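Local atomic coordinates of adenosyl-chloride synthase (Thermotoga maritima, PDB entry 2ZBV), a protein that binds adenosine and probably splits S-adenosyl-L-methionine with a small nucleophile such as chloride or water. Residues A[3-8]-A[36-41]; A[107-112]-A[149-154]. One frame throughout, in Å; residues are numbered along the deposited sequence.

In the fold
Both segments of interaction 1 precede those of interaction 2 in the sequence; the contact centres lie 24 Å apart, the nearest atoms about 12 Å. Both reach one mixed six-stranded sheet. Residues 3-8 cover the end of strand 2-6, an inner strand, and the turn after it, whereas 107-112 take in the last residues of strand 105-110, an outermost strand within this chain, and the two that follow. Interaction 1 is buried and supplies Asp7, Trp8 and Phe41 to an adenosine pocket to which the second subunit adds Phe180, Leu244 and others. Interaction 2 is a surface contact away from that pocket. The sheet thus carries ligand binding at a strand end and loop packing along its margin.

Interaction 1: residues A[3-8]-A[36-41]. With ADN (adenosine), chain D.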
# COMPACT_ATOMS: atom_id res chain seq x y z
N GLY A 3 2.55 -10.84 11.56
CA GLY A 3 1.41 -10.36 10.79
C GLY A 3 1.08 -8.98 11.34
O GLY A 3 0.78 -8.85 12.52
N PHE A 4 1.09 -7.97 10.47
CA PHE A 4 0.90 -6.57 10.88
C PHE A 4 -0.46 -5.99 10.47
O PHE A 4 -0.80 -5.94 9.29
CB PHE A 4 2.06 -5.77 10.26
CG PHE A 4 2.39 -4.46 10.94
CD1 PHE A 4 1.75 -4.06 12.11
CD2 PHE A 4 3.36 -3.63 10.38
CE1 PHE A 4 2.08 -2.83 12.72
CE2 PHE A 4 3.69 -2.39 10.97
CZ PHE A 4 3.04 -2.00 12.14
N LEU A 5 -1.24 -5.54 11.46
CA LEU A 5 -2.58 -4.98 11.22
C LEU A 5 -2.79 -3.67 12.02
O LEU A 5 -2.62 -3.65 13.24
CB LEU A 5 -3.63 -6.02 11.62
CG LEU A 5 -5.14 -5.72 11.59
CD1 LEU A 5 -5.57 -5.26 10.21
CD2 LEU A 5 -5.90 -7.00 11.96
N THR A 6 -3.17 -2.59 11.33
CA THR A 6 -3.41 -1.29 11.99
C THR A 6 -4.43 -0.43 11.23
O THR A 6 -4.93 -0.83 10.17
CB THR A 6 -2.12 -0.42 12.07
OG1 THR A 6 -1.89 0.19 10.79
CG2 THR A 6 -0.89 -1.25 12.47
N ASP A 7 -4.70 0.75 11.77
CA ASP A 7 -5.60 1.72 11.16
C ASP A 7 -4.76 2.97 10.85
O ASP A 7 -5.29 4.06 10.70
CB ASP A 7 -6.74 2.08 12.12
CG ASP A 7 -6.25 2.74 13.42
OD1 ASP A 7 -5.07 2.56 13.77
OD2 ASP A 7 -7.05 3.42 14.10
N TRP A 8 -3.44 2.79 10.73
CA TRP A 8 -2.54 3.91 10.48
C TRP A 8 -2.52 4.46 9.06
O TRP A 8 -2.19 5.63 8.87
CB TRP A 8 -1.10 3.55 10.87
CG TRP A 8 -0.93 3.03 12.28
CD1 TRP A 8 -1.87 2.96 13.26
CD2 TRP A 8 0.25 2.41 12.81
NE1 TRP A 8 -1.36 2.32 14.37
CE2 TRP A 8 -0.06 1.98 14.12
CE3 TRP A 8 1.54 2.18 12.31
CZ2 TRP A 8 0.87 1.31 14.93
CZ3 TRP A 8 2.47 1.52 13.12
CH2 TRP A 8 2.12 1.09 14.42
N HIS A 36 -3.31 -1.96 6.64
CA HIS A 36 -3.09 -0.78 7.46
C HIS A 36 -4.18 0.22 7.15
O HIS A 36 -4.09 1.39 7.52
CB HIS A 36 -1.72 -0.20 7.15
CG HIS A 36 -0.59 -1.07 7.59
ND1 HIS A 36 -0.32 -1.32 8.92
CD2 HIS A 36 0.29 -1.82 6.89
CE1 HIS A 36 0.67 -2.18 9.02
NE2 HIS A 36 1.06 -2.50 7.80
N GLU A 37 -5.22 -0.27 6.48
CA GLU A 37 -6.34 0.58 6.08
C GLU A 37 -7.64 0.35 6.84
O GLU A 37 -8.71 0.65 6.32
CB GLU A 37 -6.61 0.43 4.59
CG GLU A 37 -5.40 0.69 3.70
CD GLU A 37 -4.75 2.03 3.96
OE1 GLU A 37 -5.49 3.02 4.10
OE2 GLU A 37 -3.51 2.09 4.02
N VAL A 38 -7.57 -0.20 8.05
CA VAL A 38 -8.78 -0.36 8.83
C VAL A 38 -9.22 1.08 9.06
O VAL A 38 -8.38 1.94 9.30
CB VAL A 38 -8.51 -0.98 10.22
CG1 VAL A 38 -9.78 -0.92 11.07
CG2 VAL A 38 -8.04 -2.42 10.08
N GLU A 39 -10.52 1.36 8.97
CA GLU A 39 -10.98 2.72 9.18
C GLU A 39 -10.55 3.18 10.56
O GLU A 39 -10.55 2.40 11.51
CB GLU A 39 -12.51 2.82 9.05
CG GLU A 39 -13.04 2.26 7.74
CD GLU A 39 -13.22 0.75 7.78
OE1 GLU A 39 -14.27 0.29 8.29
OE2 GLU A 39 -12.32 0.02 7.32
N PRO A 40 -10.16 4.46 10.69
CA PRO A 40 -9.73 5.01 11.97
C PRO A 40 -10.55 4.55 13.19
O PRO A 40 -11.77 4.63 13.19
CB PRO A 40 -9.82 6.51 11.75
CG PRO A 40 -9.42 6.64 10.30
CD PRO A 40 -10.18 5.50 9.64
N PHE A 41 -9.84 4.06 14.20
CA PHE A 41 -10.43 3.61 15.46
C PHE A 41 -11.42 2.45 15.37
O PHE A 41 -12.02 2.08 16.38
CB PHE A 41 -11.13 4.78 16.18
CG PHE A 41 -10.60 6.14 15.80
CD1 PHE A 41 -9.25 6.45 15.90
CD2 PHE A 41 -11.47 7.12 15.31
CE1 PHE A 41 -8.77 7.70 15.52
CE2 PHE A 41 -11.00 8.38 14.93
CZ PHE A 41 -9.64 8.67 15.04
O5' ADN D . -0.80 5.08 18.55
C5' ADN D . -1.48 4.69 17.35
C4' ADN D . -2.99 4.81 17.56
O4' ADN D . -3.40 6.18 17.84
C3' ADN D . -3.80 4.37 16.32
O3' ADN D . -4.11 2.98 16.38
C2' ADN D . -5.05 5.28 16.39
O2' ADN D . -6.25 4.53 16.54
C1' ADN D . -4.82 6.21 17.58
N9 ADN D . -5.26 7.58 17.25
C8 ADN D . -4.66 8.42 16.34
N7 ADN D . -5.30 9.55 16.28
C5 ADN D . -6.34 9.52 17.15
C6 ADN D . -7.36 10.43 17.52
N6 ADN D . -7.43 11.69 16.93
N1 ADN D . -8.26 10.04 18.45
C2 ADN D . -8.21 8.83 19.03
N3 ADN D . -7.26 7.94 18.71
C4 ADN D . -6.32 8.24 17.79
O HOH W 1 -7.18 4.18 8.86
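His36 carries its ring from the loop onto strand 2-6, where two neighbours meet its edge. From His36 CB, 3.7 Å from Thr6 OG1, the side chain leads to CG and then to His36 ND1, which shares a 2.9 Å hydrogen bond with Thr6 OG1. His36 CE1 next presses on Phe4, 3.3 Å from Phe4 CD2 and toward the rim of one ring face; the planes stand at 83°, a T-shaped pair. NE2 closes the circuit by hydrogen bonding Asp33. A leucine in place of Phe4 would probably leave the CE1 edge without its aromatic face and let the imidazole shift. Thr6 OG1 also accepts from Trp8 N in an ST turn, holding the chain where the strand ends. Asp7 CG lies between backbone N and carbonyl carbon (chi1 62°), directing the carboxylate to the ribose and Phe41 N: OD1 takes O3' and OD2 takes O2' of adenosine. Through its anti lone pair Asp7 OD2 also accepts from Phe41 N at 2.9 Å, while Phe41 CE1 sits 3.4 Å from adenosine C4. One carboxylate therefore reads both ribose hydroxyls while tying down the loop that brings Phe41 to the base, as suits recognition of an adenosyl group.

Interaction 2: residues A[107-112]-A[149-154]; sequences EIREIE and GDRLLS
Arg151 lays its CG over the centre of the Arg109 guanidinium, 3.4 Å from Arg109 CZ, and the two side chains run alongside each other in the same direction. Farther out, Arg109 NH2 comes over the face of the Arg151 guanidinium, 3.2 Å from Arg151 CZ, with the planes 42° apart. Glu107 probably offsets this pairing of like charges: its OE2 receives Arg109 NE at 2.6 Å, in the guanidinium plane, and its OE1 forms a long salt bridge with Arg151 NE. The Arg109 chain, bent at chi2 (-85°), brings NH1 to Gly149 O, a 2.9 Å bond lying in the carbonyl plane. Gly149 itself has a backbone conformation only glycine tolerates well, and a CB there would strike Glu110 O. At the other end, Glu112 OE1 accepts from Asp150 N at 2.8 Å, reached from above the carboxylate plane. Apart from these polar groups, Leu152 CD1 packs 3.8 Å from Glu110 CB and also touches Ile108 CG2. The backbones are joined by Leu152 N to Ile108 O and Glu110 N to Asp150 O, and a water links Ile108 N with Leu152 O. These bonds flank a single antiparallel bridge, with Arg109 and Arg151 as its non-hydrogen-bonded pair: a loop segment added to the sheet margin along strand 105-110, whose other side pairs with strand 77-82.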
# COMPACT_ATOMS: atom_id res chain seq x y z
N GLU A 107 -3.44 -18.14 27.26
CA GLU A 107 -2.76 -17.32 28.26
C GLU A 107 -2.73 -15.85 27.84
O GLU A 107 -2.61 -15.55 26.65
CB GLU A 107 -1.33 -17.82 28.41
CG GLU A 107 -0.47 -17.08 29.41
CD GLU A 107 0.94 -17.65 29.46
OE1 GLU A 107 1.08 -18.89 29.54
OE2 GLU A 107 1.91 -16.86 29.42
N ILE A 108 -2.83 -14.96 28.83
CA ILE A 108 -2.79 -13.52 28.58
C ILE A 108 -1.77 -12.87 29.53
O ILE A 108 -1.78 -13.12 30.73
CB ILE A 108 -4.15 -12.84 28.85
CG1 ILE A 108 -5.27 -13.59 28.13
CG2 ILE A 108 -4.10 -11.40 28.36
CD1 ILE A 108 -6.65 -13.06 28.50
N ARG A 109 -0.90 -12.04 28.96
CA ARG A 109 0.13 -11.34 29.73
C ARG A 109 -0.01 -9.83 29.56
O ARG A 109 -0.40 -9.36 28.49
CB ARG A 109 1.52 -11.72 29.21
CG ARG A 109 1.88 -13.18 29.34
CD ARG A 109 2.42 -13.45 30.71
NE ARG A 109 2.56 -14.88 30.95
CZ ARG A 109 3.04 -15.39 32.08
NH1 ARG A 109 3.43 -14.59 33.05
NH2 ARG A 109 3.10 -16.70 32.24
N GLU A 110 0.29 -9.08 30.61
CA GLU A 110 0.26 -7.64 30.48
C GLU A 110 1.70 -7.27 30.15
O GLU A 110 2.64 -7.88 30.68
CB GLU A 110 -0.18 -6.96 31.78
CG GLU A 110 0.02 -5.45 31.75
CD GLU A 110 -0.76 -4.73 32.83
OE1 GLU A 110 -1.11 -5.37 33.85
OE2 GLU A 110 -1.02 -3.51 32.67
N ILE A 111 1.88 -6.32 29.25
CA ILE A 111 3.22 -5.90 28.88
C ILE A 111 3.74 -4.98 29.99
O ILE A 111 3.32 -3.83 30.11
CB ILE A 111 3.19 -5.15 27.52
CG1 ILE A 111 2.67 -6.10 26.43
CG2 ILE A 111 4.58 -4.63 27.17
CD1 ILE A 111 2.53 -5.47 25.05
N GLU A 112 4.64 -5.51 30.81
CA GLU A 112 5.20 -4.74 31.92
C GLU A 112 6.72 -4.65 31.86
O GLU A 112 7.31 -3.76 32.47
CB GLU A 112 4.80 -5.39 33.25
CG GLU A 112 3.31 -5.57 33.43
CD GLU A 112 2.98 -6.32 34.71
OE1 GLU A 112 3.46 -7.46 34.87
OE2 GLU A 112 2.23 -5.77 35.55
N GLY A 149 5.50 -10.06 31.02
CA GLY A 149 4.93 -9.55 32.26
C GLY A 149 4.06 -10.57 32.97
O GLY A 149 4.11 -11.76 32.64
N ASP A 150 3.26 -10.12 33.93
CA ASP A 150 2.40 -11.02 34.68
C ASP A 150 1.15 -11.40 33.90
O ASP A 150 0.72 -10.68 32.99
CB ASP A 150 1.96 -10.36 36.00
CG ASP A 150 3.10 -9.70 36.74
OD1 ASP A 150 4.20 -10.30 36.78
OD2 ASP A 150 2.90 -8.59 37.28
N ARG A 151 0.56 -12.54 34.27
CA ARG A 151 -0.66 -13.02 33.62
C ARG A 151 -1.86 -12.18 34.03
O ARG A 151 -1.86 -11.53 35.07
CB ARG A 151 -0.96 -14.47 34.01
CG ARG A 151 0.01 -15.51 33.51
CD ARG A 151 -0.63 -16.89 33.63
NE ARG A 151 0.27 -17.97 33.25
CZ ARG A 151 1.19 -18.49 34.05
NH1 ARG A 151 1.34 -18.03 35.29
NH2 ARG A 151 1.97 -19.47 33.61
N LEU A 152 -2.90 -12.22 33.19
CA LEU A 152 -4.14 -11.52 33.45
C LEU A 152 -5.19 -12.63 33.36
O LEU A 152 -4.98 -13.61 32.66
CB LEU A 152 -4.40 -10.46 32.38
CG LEU A 152 -3.47 -9.24 32.40
CD1 LEU A 152 -3.60 -8.47 31.10
CD2 LEU A 152 -3.82 -8.36 33.60
N LEU A 153 -6.30 -12.48 34.06
CA LEU A 153 -7.32 -13.51 34.03
C LEU A 153 -8.49 -13.13 33.14
O LEU A 153 -9.35 -13.97 32.83
CB LEU A 153 -7.81 -13.80 35.45
CG LEU A 153 -6.71 -14.14 36.46
CD1 LEU A 153 -7.33 -14.43 37.82
CD2 LEU A 153 -5.89 -15.34 35.97
N SER A 154 -8.52 -11.87 32.72
CA SER A 154 -9.59 -11.40 31.86
C SER A 154 -9.07 -10.41 30.83
O SER A 154 -7.92 -9.96 30.90
CB SER A 154 -10.70 -10.75 32.68
OG SER A 154 -10.23 -9.58 33.34
O HOH W 2 -3.59 -15.77 31.48